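Local structure of DUF6844 domain-containing protein (Francisella tularensis subsp. tularensis, 4QVR) at residues 138-149 and 264-272; 328-338 and 440-450. The protein is of unknown function but carries a DUF6844 domain and a probable signal sequence, consistent with export from the cytoplasm. All coordinates share one frame; numbering follows the deposited sequence.

Contact 1: residues 138-149 and 264-272; sequences AQLAFEKALIKA and NAAIGVVVI
Ile267 projects from the strand into the notch between Ala138, Ala141 and Phe142 of the helix. Its two branches divide the work. CG1 lies beside the backbone N of its own residue (chi1 -66°) and meets the helix backbone, 3.5 Å from Ala138 O, an oxygen already engaged by Phe142 N in the helical hydrogen bond. CG2, the second branch, lies 3.9 Å from Phe142 CB. The phenylalanine turns its ring along the strand rather than toward it: with CG anti to the backbone N (chi1 164°), Ile267 CG2 and Val269 CG2 come to the ring's edge, near its plane, while Leu146 CB of the same helix rests over one face, offset toward the rim. The setting is a helix packed on an antiparallel sheet. Strand 264-273 is the middle one of three, bonded through its backbone to strands 117-126 and 251-261, and the helix runs over it at 38° with the axes 7.1 Å apart. That short spacing is matched by four alanines, Ala138, Ala141, Ala145 and Ala149, on the helix side of the contact. Ala145 CB sits 3.8 Å from Val269 CG1. Further along, Ala149 CB meets both methyls of Val271, with CG2 at 4.1 Å. At the other end Ala138 and Ala265 meet CB to CB at 4.4 Å, and Tyr316 from a loop packs against both Ala138 and Ile267.

Contact 2: residues 328-338 and 440-450; sequences PYILAYGQGSY and IVYGVVLKWDP
Ile330 and Trp448 lie side by side on one face of the sheet and point the same way, with Ile330 CD1 at the edge of the indole, near its plane and 3.3 Å from Trp448 CE3. Pro450 CB covers one face of that indole, offset toward the rim, and Pro450 CG also touches Ile330 CD1, at 3.8 Å. The opposite face of the sheet carries Leu331, Tyr333, Val445 and Lys447. The extended Lys447 chain crosses Tyr329 at about a right angle, bringing CE to 3.4 Å from Tyr329 CB, while its NZ forms a salt bridge with Asp449. Tyr333 and Val445 run alongside each other, the ring's CD1 3.9 Å from Val445 CG2; the phenol OH is hydrogen-bonded to Tyr304. Toward the far end Gln335 crosses Val441 obliquely, its NE2 bound to Met313 O, and the Tyr442 ring presents its edge to Gly336 O. Four hydrogen-bonded pairs fix this register: Ile330 with Trp448, Ala332 with Leu446, Gly334 with Val444 and Gly336 with Tyr442. The bond from Tyr442 N to Gly336 O is nearly straight (174° at H, 2.8 Å), whereas that from Gly334 N to Val444 O is more bent (140°). Such paired bonding is the mark of neighbouring antiparallel strands, here the two central ones of a four-stranded sheet, whose Ile330, Ala332, Leu446 and Trp448 face packs on helix 349-370.

After the N-terminal helices, strand 117-126 leads into helix 134-159, whose residues 138-149 later meet strand 264-273; contact 1 closes that loop of 114 intervening residues and fastens the helix across the three-stranded sheet. The chain then passes through helix 275-285 and strand 318-322 before contact 2 opens at 328-338. Its partner, 440-450, returns after helices 349-370, 374-385 and 402-415 and strand 424-433, closing a second loop of 101 intervening residues and completing the four-stranded sheet. The loops are in series, neither nesting nor crossing. The contact centres lie about 16 Å apart and the nearest atoms about 5 Å, so the two do not touch, though Tyr316 packs on both Ile267 and Gln335.

Contact 1: residues 138-149 and 264-272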
# COMPACT_ATOMS: atom_id res chain seq x y z
N ALA A 138 9.31 -7.35 -9.85
CA ALA A 138 9.08 -7.36 -8.41
C ALA A 138 8.36 -6.09 -7.98
O ALA A 138 7.46 -6.14 -7.16
CB ALA A 138 10.40 -7.52 -7.66
N GLN A 139 8.76 -4.95 -8.52
CA GLN A 139 8.10 -3.71 -8.15
C GLN A 139 6.63 -3.73 -8.58
O GLN A 139 5.77 -3.27 -7.86
CB GLN A 139 8.82 -2.54 -8.77
CG GLN A 139 8.13 -1.19 -8.54
CD GLN A 139 8.08 -0.80 -7.09
OE1 GLN A 139 8.77 -1.41 -6.25
NE2 GLN A 139 7.30 0.23 -6.77
N LEU A 140 6.36 -4.25 -9.77
CA LEU A 140 4.99 -4.34 -10.25
C LEU A 140 4.18 -5.23 -9.29
O LEU A 140 3.03 -4.94 -8.95
CB LEU A 140 4.99 -4.94 -11.65
CG LEU A 140 3.59 -5.21 -12.19
CD1 LEU A 140 2.87 -3.90 -12.43
CD2 LEU A 140 3.64 -6.01 -13.47
N ALA A 141 4.78 -6.34 -8.90
CA ALA A 141 4.15 -7.29 -7.99
C ALA A 141 3.79 -6.61 -6.65
O ALA A 141 2.71 -6.86 -6.09
CB ALA A 141 5.08 -8.48 -7.78
N PHE A 142 4.69 -5.76 -6.15
CA PHE A 142 4.42 -5.01 -4.92
C PHE A 142 3.25 -4.08 -5.16
O PHE A 142 2.36 -3.99 -4.33
CB PHE A 142 5.62 -4.20 -4.41
CG PHE A 142 5.22 -3.16 -3.40
CD1 PHE A 142 4.82 -3.53 -2.12
CD2 PHE A 142 5.21 -1.81 -3.72
CE1 PHE A 142 4.39 -2.57 -1.20
CE2 PHE A 142 4.83 -0.85 -2.79
CZ PHE A 142 4.40 -1.23 -1.54
N GLU A 143 3.24 -3.38 -6.28
CA GLU A 143 2.14 -2.44 -6.56
C GLU A 143 0.78 -3.12 -6.57
O GLU A 143 -0.21 -2.59 -6.04
CB GLU A 143 2.38 -1.69 -7.88
CG GLU A 143 3.53 -0.65 -7.77
CD GLU A 143 4.12 -0.18 -9.11
OE1 GLU A 143 3.52 -0.43 -10.19
OE2 GLU A 143 5.21 0.43 -9.08
N LYS A 144 0.72 -4.31 -7.13
CA LYS A 144 -0.54 -5.07 -7.14
C LYS A 144 -0.92 -5.54 -5.74
O LYS A 144 -2.08 -5.54 -5.39
CB LYS A 144 -0.42 -6.30 -8.03
CG LYS A 144 -0.37 -6.02 -9.54
CD LYS A 144 0.08 -7.34 -10.15
CE LYS A 144 -0.08 -7.48 -11.62
NZ LYS A 144 0.30 -8.89 -11.91
N ALA A 145 0.06 -6.02 -4.99
CA ALA A 145 -0.18 -6.43 -3.63
C ALA A 145 -0.72 -5.23 -2.81
O ALA A 145 -1.73 -5.32 -2.09
CB ALA A 145 1.11 -6.91 -3.01
N LEU A 146 -0.03 -4.11 -2.88
CA LEU A 146 -0.48 -2.92 -2.10
C LEU A 146 -1.90 -2.52 -2.42
O LEU A 146 -2.71 -2.29 -1.52
CB LEU A 146 0.39 -1.73 -2.40
CG LEU A 146 0.04 -0.42 -1.68
CD1 LEU A 146 0.18 -0.58 -0.17
CD2 LEU A 146 0.97 0.67 -2.19
N ILE A 147 -2.20 -2.42 -3.71
CA ILE A 147 -3.53 -2.01 -4.16
C ILE A 147 -4.58 -3.01 -3.73
O ILE A 147 -5.72 -2.64 -3.41
CB ILE A 147 -3.57 -1.81 -5.70
CG1 ILE A 147 -2.97 -0.44 -6.05
CG2 ILE A 147 -4.98 -1.86 -6.22
CD1 ILE A 147 -2.87 -0.17 -7.54
N LYS A 148 -4.21 -4.27 -3.72
CA LYS A 148 -5.12 -5.33 -3.30
C LYS A 148 -5.39 -5.20 -1.80
O LYS A 148 -6.52 -5.31 -1.34
CB LYS A 148 -4.52 -6.66 -3.64
CG LYS A 148 -5.42 -7.86 -3.44
CD LYS A 148 -4.72 -9.04 -4.08
CE LYS A 148 -5.61 -10.26 -4.15
NZ LYS A 148 -6.01 -10.71 -2.80
N ALA A 149 -4.35 -4.91 -1.04
CA ALA A 149 -4.50 -4.74 0.39
C ALA A 149 -5.38 -3.53 0.65
O ALA A 149 -6.26 -3.58 1.50
CB ALA A 149 -3.15 -4.58 1.08
N ASN A 264 8.17 -16.61 -11.67
CA ASN A 264 7.55 -15.37 -11.17
C ASN A 264 8.23 -14.77 -10.00
O ASN A 264 9.01 -15.43 -9.30
CB ASN A 264 6.12 -15.63 -10.70
CG ASN A 264 5.20 -16.01 -11.83
OD1 ASN A 264 5.14 -15.32 -12.86
ND2 ASN A 264 4.46 -17.09 -11.65
N ALA A 265 7.90 -13.50 -9.77
CA ALA A 265 8.33 -12.81 -8.59
C ALA A 265 7.02 -12.54 -7.87
O ALA A 265 6.08 -12.07 -8.47
CB ALA A 265 9.03 -11.51 -8.92
N ALA A 266 6.96 -12.87 -6.59
CA ALA A 266 5.76 -12.68 -5.81
C ALA A 266 6.12 -11.85 -4.57
O ALA A 266 7.17 -12.08 -3.91
CB ALA A 266 5.21 -14.03 -5.39
N ILE A 267 5.29 -10.86 -4.29
CA ILE A 267 5.49 -9.99 -3.14
C ILE A 267 4.29 -10.07 -2.18
O ILE A 267 3.15 -10.04 -2.62
CB ILE A 267 5.58 -8.50 -3.58
CG1 ILE A 267 6.82 -8.20 -4.44
CG2 ILE A 267 5.59 -7.57 -2.40
CD1 ILE A 267 8.13 -8.16 -3.70
N GLY A 268 4.55 -10.11 -0.88
CA GLY A 268 3.50 -10.07 0.11
C GLY A 268 3.68 -8.79 0.92
O GLY A 268 4.79 -8.33 1.14
N VAL A 269 2.58 -8.17 1.31
CA VAL A 269 2.67 -6.95 2.10
C VAL A 269 1.68 -7.11 3.24
O VAL A 269 0.60 -7.67 3.06
CB VAL A 269 2.38 -5.69 1.26
CG1 VAL A 269 1.01 -5.76 0.63
CG2 VAL A 269 2.52 -4.41 2.10
N VAL A 270 2.14 -6.74 4.42
CA VAL A 270 1.33 -6.74 5.62
C VAL A 270 1.08 -5.27 5.88
O VAL A 270 2.03 -4.49 5.94
CB VAL A 270 2.09 -7.37 6.82
CG1 VAL A 270 1.32 -7.18 8.13
CG2 VAL A 270 2.31 -8.84 6.60
N VAL A 271 -0.18 -4.89 6.02
CA VAL A 271 -0.56 -3.50 6.33
C VAL A 271 -1.32 -3.41 7.68
O VAL A 271 -1.92 -4.40 8.13
CB VAL A 271 -1.42 -2.84 5.22
CG1 VAL A 271 -0.67 -2.74 3.88
CG2 VAL A 271 -2.77 -3.55 5.04
N ILE A 272 -1.25 -2.24 8.33
CA ILE A 272 -1.97 -1.99 9.56
C ILE A 272 -2.69 -0.66 9.37
O ILE A 272 -2.24 0.16 8.60
CB ILE A 272 -1.05 -1.80 10.77
CG1 ILE A 272 -0.21 -0.54 10.57
CG2 ILE A 272 -0.24 -3.06 11.00
CD1 ILE A 272 0.76 -0.23 11.65

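Contact 2: residues 328-338 and 440-450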
# COMPACT_ATOMS: atom_id res chain seq x y z
N PRO A 328 8.43 12.56 12.72
CA PRO A 328 8.15 11.50 11.78
C PRO A 328 8.80 11.75 10.44
O PRO A 328 8.98 12.88 10.02
CB PRO A 328 6.62 11.54 11.62
CG PRO A 328 6.21 12.91 12.07
CD PRO A 328 7.23 13.34 13.07
N TYR A 329 9.15 10.68 9.77
CA TYR A 329 9.73 10.80 8.47
C TYR A 329 9.23 9.61 7.69
O TYR A 329 8.80 8.61 8.26
CB TYR A 329 11.27 10.83 8.57
CG TYR A 329 11.83 9.63 9.27
CD1 TYR A 329 11.78 8.39 8.66
CD2 TYR A 329 12.39 9.72 10.52
CE1 TYR A 329 12.29 7.27 9.28
CE2 TYR A 329 12.91 8.59 11.15
CZ TYR A 329 12.85 7.38 10.51
OH TYR A 329 13.34 6.24 11.09
N ILE A 330 9.30 9.71 6.37
CA ILE A 330 8.84 8.65 5.53
C ILE A 330 10.01 8.08 4.74
O ILE A 330 10.75 8.83 4.12
CB ILE A 330 7.77 9.18 4.58
CG1 ILE A 330 6.59 9.67 5.43
CG2 ILE A 330 7.33 8.09 3.60
CD1 ILE A 330 5.68 10.65 4.73
N LEU A 331 10.17 6.76 4.79
CA LEU A 331 11.22 6.10 4.05
C LEU A 331 10.56 5.47 2.86
O LEU A 331 9.42 5.07 2.93
CB LEU A 331 11.89 5.02 4.88
CG LEU A 331 12.51 5.48 6.18
CD1 LEU A 331 13.21 4.29 6.83
CD2 LEU A 331 13.50 6.59 5.92
N ALA A 332 11.29 5.42 1.75
CA ALA A 332 10.82 4.83 0.52
C ALA A 332 11.94 3.98 -0.02
O ALA A 332 13.07 4.46 -0.18
CB ALA A 332 10.48 5.90 -0.49
N TYR A 333 11.62 2.72 -0.30
CA TYR A 333 12.58 1.77 -0.85
C TYR A 333 12.51 1.72 -2.35
O TYR A 333 11.46 1.92 -2.93
CB TYR A 333 12.27 0.39 -0.33
CG TYR A 333 12.32 0.27 1.17
CD1 TYR A 333 13.53 0.22 1.84
CD2 TYR A 333 11.15 0.17 1.93
CE1 TYR A 333 13.59 0.10 3.23
CE2 TYR A 333 11.20 0.03 3.31
CZ TYR A 333 12.43 0.01 3.96
OH TYR A 333 12.49 -0.13 5.32
N GLY A 334 13.62 1.39 -2.98
CA GLY A 334 13.67 1.29 -4.43
C GLY A 334 14.83 0.44 -4.85
O GLY A 334 15.83 0.39 -4.16
N GLN A 335 14.71 -0.22 -5.99
CA GLN A 335 15.76 -1.07 -6.50
C GLN A 335 15.94 -0.84 -7.98
O GLN A 335 15.00 -0.39 -8.64
CB GLN A 335 15.43 -2.55 -6.27
CG GLN A 335 15.24 -2.85 -4.80
CD GLN A 335 14.90 -4.29 -4.48
OE1 GLN A 335 15.00 -5.17 -5.31
NE2 GLN A 335 14.53 -4.51 -3.24
N GLY A 336 17.14 -1.12 -8.48
CA GLY A 336 17.45 -1.01 -9.90
C GLY A 336 18.49 -2.07 -10.23
O GLY A 336 18.97 -2.76 -9.34
N SER A 337 18.82 -2.22 -11.51
CA SER A 337 19.81 -3.19 -11.94
C SER A 337 20.45 -2.71 -13.23
O SER A 337 19.95 -1.77 -13.85
CB SER A 337 19.19 -4.56 -12.15
OG SER A 337 18.17 -4.50 -13.12
N TYR A 338 21.54 -3.36 -13.64
CA TYR A 338 22.24 -2.99 -14.88
C TYR A 338 22.24 -4.12 -15.92
O TYR A 338 22.75 -5.20 -15.67
CB TYR A 338 23.67 -2.55 -14.57
CG TYR A 338 24.50 -2.26 -15.80
CD1 TYR A 338 24.36 -1.06 -16.50
CD2 TYR A 338 25.44 -3.19 -16.26
CE1 TYR A 338 25.13 -0.80 -17.63
CE2 TYR A 338 26.20 -2.94 -17.39
CZ TYR A 338 26.05 -1.74 -18.07
OH TYR A 338 26.81 -1.49 -19.18
N ILE A 440 23.23 -8.06 -10.74
CA ILE A 440 23.39 -7.28 -9.56
C ILE A 440 22.19 -6.38 -9.39
O ILE A 440 21.68 -5.82 -10.36
CB ILE A 440 24.63 -6.37 -9.68
CG1 ILE A 440 25.86 -7.20 -10.07
CG2 ILE A 440 24.87 -5.58 -8.39
CD1 ILE A 440 27.05 -6.35 -10.45
N VAL A 441 21.75 -6.26 -8.14
CA VAL A 441 20.65 -5.41 -7.79
C VAL A 441 21.18 -4.29 -6.91
O VAL A 441 21.97 -4.51 -5.99
CB VAL A 441 19.56 -6.20 -7.04
CG1 VAL A 441 18.36 -5.32 -6.73
CG2 VAL A 441 19.15 -7.40 -7.88
N TYR A 442 20.77 -3.08 -7.23
CA TYR A 442 21.16 -1.92 -6.47
C TYR A 442 19.92 -1.43 -5.78
O TYR A 442 18.81 -1.68 -6.24
CB TYR A 442 21.68 -0.84 -7.41
CG TYR A 442 22.90 -1.27 -8.17
CD1 TYR A 442 24.17 -1.07 -7.65
CD2 TYR A 442 22.79 -1.91 -9.40
CE1 TYR A 442 25.29 -1.47 -8.34
CE2 TYR A 442 23.90 -2.32 -10.10
CZ TYR A 442 25.15 -2.10 -9.57
OH TYR A 442 26.25 -2.51 -10.26
N GLY A 443 20.10 -0.72 -4.68
CA GLY A 443 18.96 -0.21 -3.97
C GLY A 443 19.26 1.05 -3.24
O GLY A 443 20.44 1.37 -2.99
N VAL A 444 18.20 1.77 -2.91
CA VAL A 444 18.31 3.00 -2.14
C VAL A 444 17.16 3.06 -1.15
O VAL A 444 16.14 2.36 -1.32
CB VAL A 444 18.22 4.28 -3.02
CG1 VAL A 444 19.40 4.38 -3.97
CG2 VAL A 444 16.91 4.31 -3.80
N VAL A 445 17.36 3.88 -0.13
CA VAL A 445 16.34 4.20 0.84
C VAL A 445 16.33 5.70 0.88
O VAL A 445 17.34 6.33 1.22
CB VAL A 445 16.64 3.68 2.25
CG1 VAL A 445 15.48 4.05 3.18
CG2 VAL A 445 16.86 2.16 2.24
N LEU A 446 15.20 6.28 0.49
CA LEU A 446 15.07 7.70 0.45
C LEU A 446 14.26 8.13 1.65
O LEU A 446 13.41 7.38 2.12
CB LEU A 446 14.40 8.16 -0.85
CG LEU A 446 15.10 7.82 -2.19
CD1 LEU A 446 14.40 8.54 -3.34
CD2 LEU A 446 16.56 8.20 -2.19
N LYS A 447 14.54 9.33 2.14
CA LYS A 447 13.83 9.90 3.27
C LYS A 447 13.19 11.21 2.82
O LYS A 447 13.87 12.08 2.26
CB LYS A 447 14.76 10.19 4.45
CG LYS A 447 14.04 10.79 5.65
CD LYS A 447 15.01 11.44 6.61
CE LYS A 447 14.27 12.15 7.74
NZ LYS A 447 15.16 12.96 8.62
N TRP A 448 11.89 11.32 3.06
CA TRP A 448 11.09 12.48 2.70
C TRP A 448 10.48 13.07 3.97
O TRP A 448 9.96 12.34 4.81
CB TRP A 448 9.97 12.06 1.75
CG TRP A 448 9.05 13.18 1.35
CD1 TRP A 448 9.39 14.31 0.68
CD2 TRP A 448 7.64 13.23 1.53
NE1 TRP A 448 8.29 15.09 0.46
CE2 TRP A 448 7.19 14.44 0.97
CE3 TRP A 448 6.71 12.38 2.13
CZ2 TRP A 448 5.86 14.82 1.00
CZ3 TRP A 448 5.39 12.76 2.15
CH2 TRP A 448 4.97 13.97 1.59
N ASP A 449 10.55 14.39 4.07
CA ASP A 449 10.01 15.12 5.21
C ASP A 449 8.86 16.00 4.72
O ASP A 449 9.09 16.98 4.00
CB ASP A 449 11.13 15.96 5.86
CG ASP A 449 12.09 15.11 6.69
OD1 ASP A 449 11.63 14.49 7.68
OD2 ASP A 449 13.31 15.08 6.39
N PRO A 450 7.63 15.65 5.09
CA PRO A 450 6.43 16.40 4.69
C PRO A 450 6.06 17.53 5.64
O PRO A 450 6.08 18.69 5.25
CB PRO A 450 5.34 15.33 4.71
CG PRO A 450 5.80 14.33 5.72
CD PRO A 450 7.29 14.43 5.86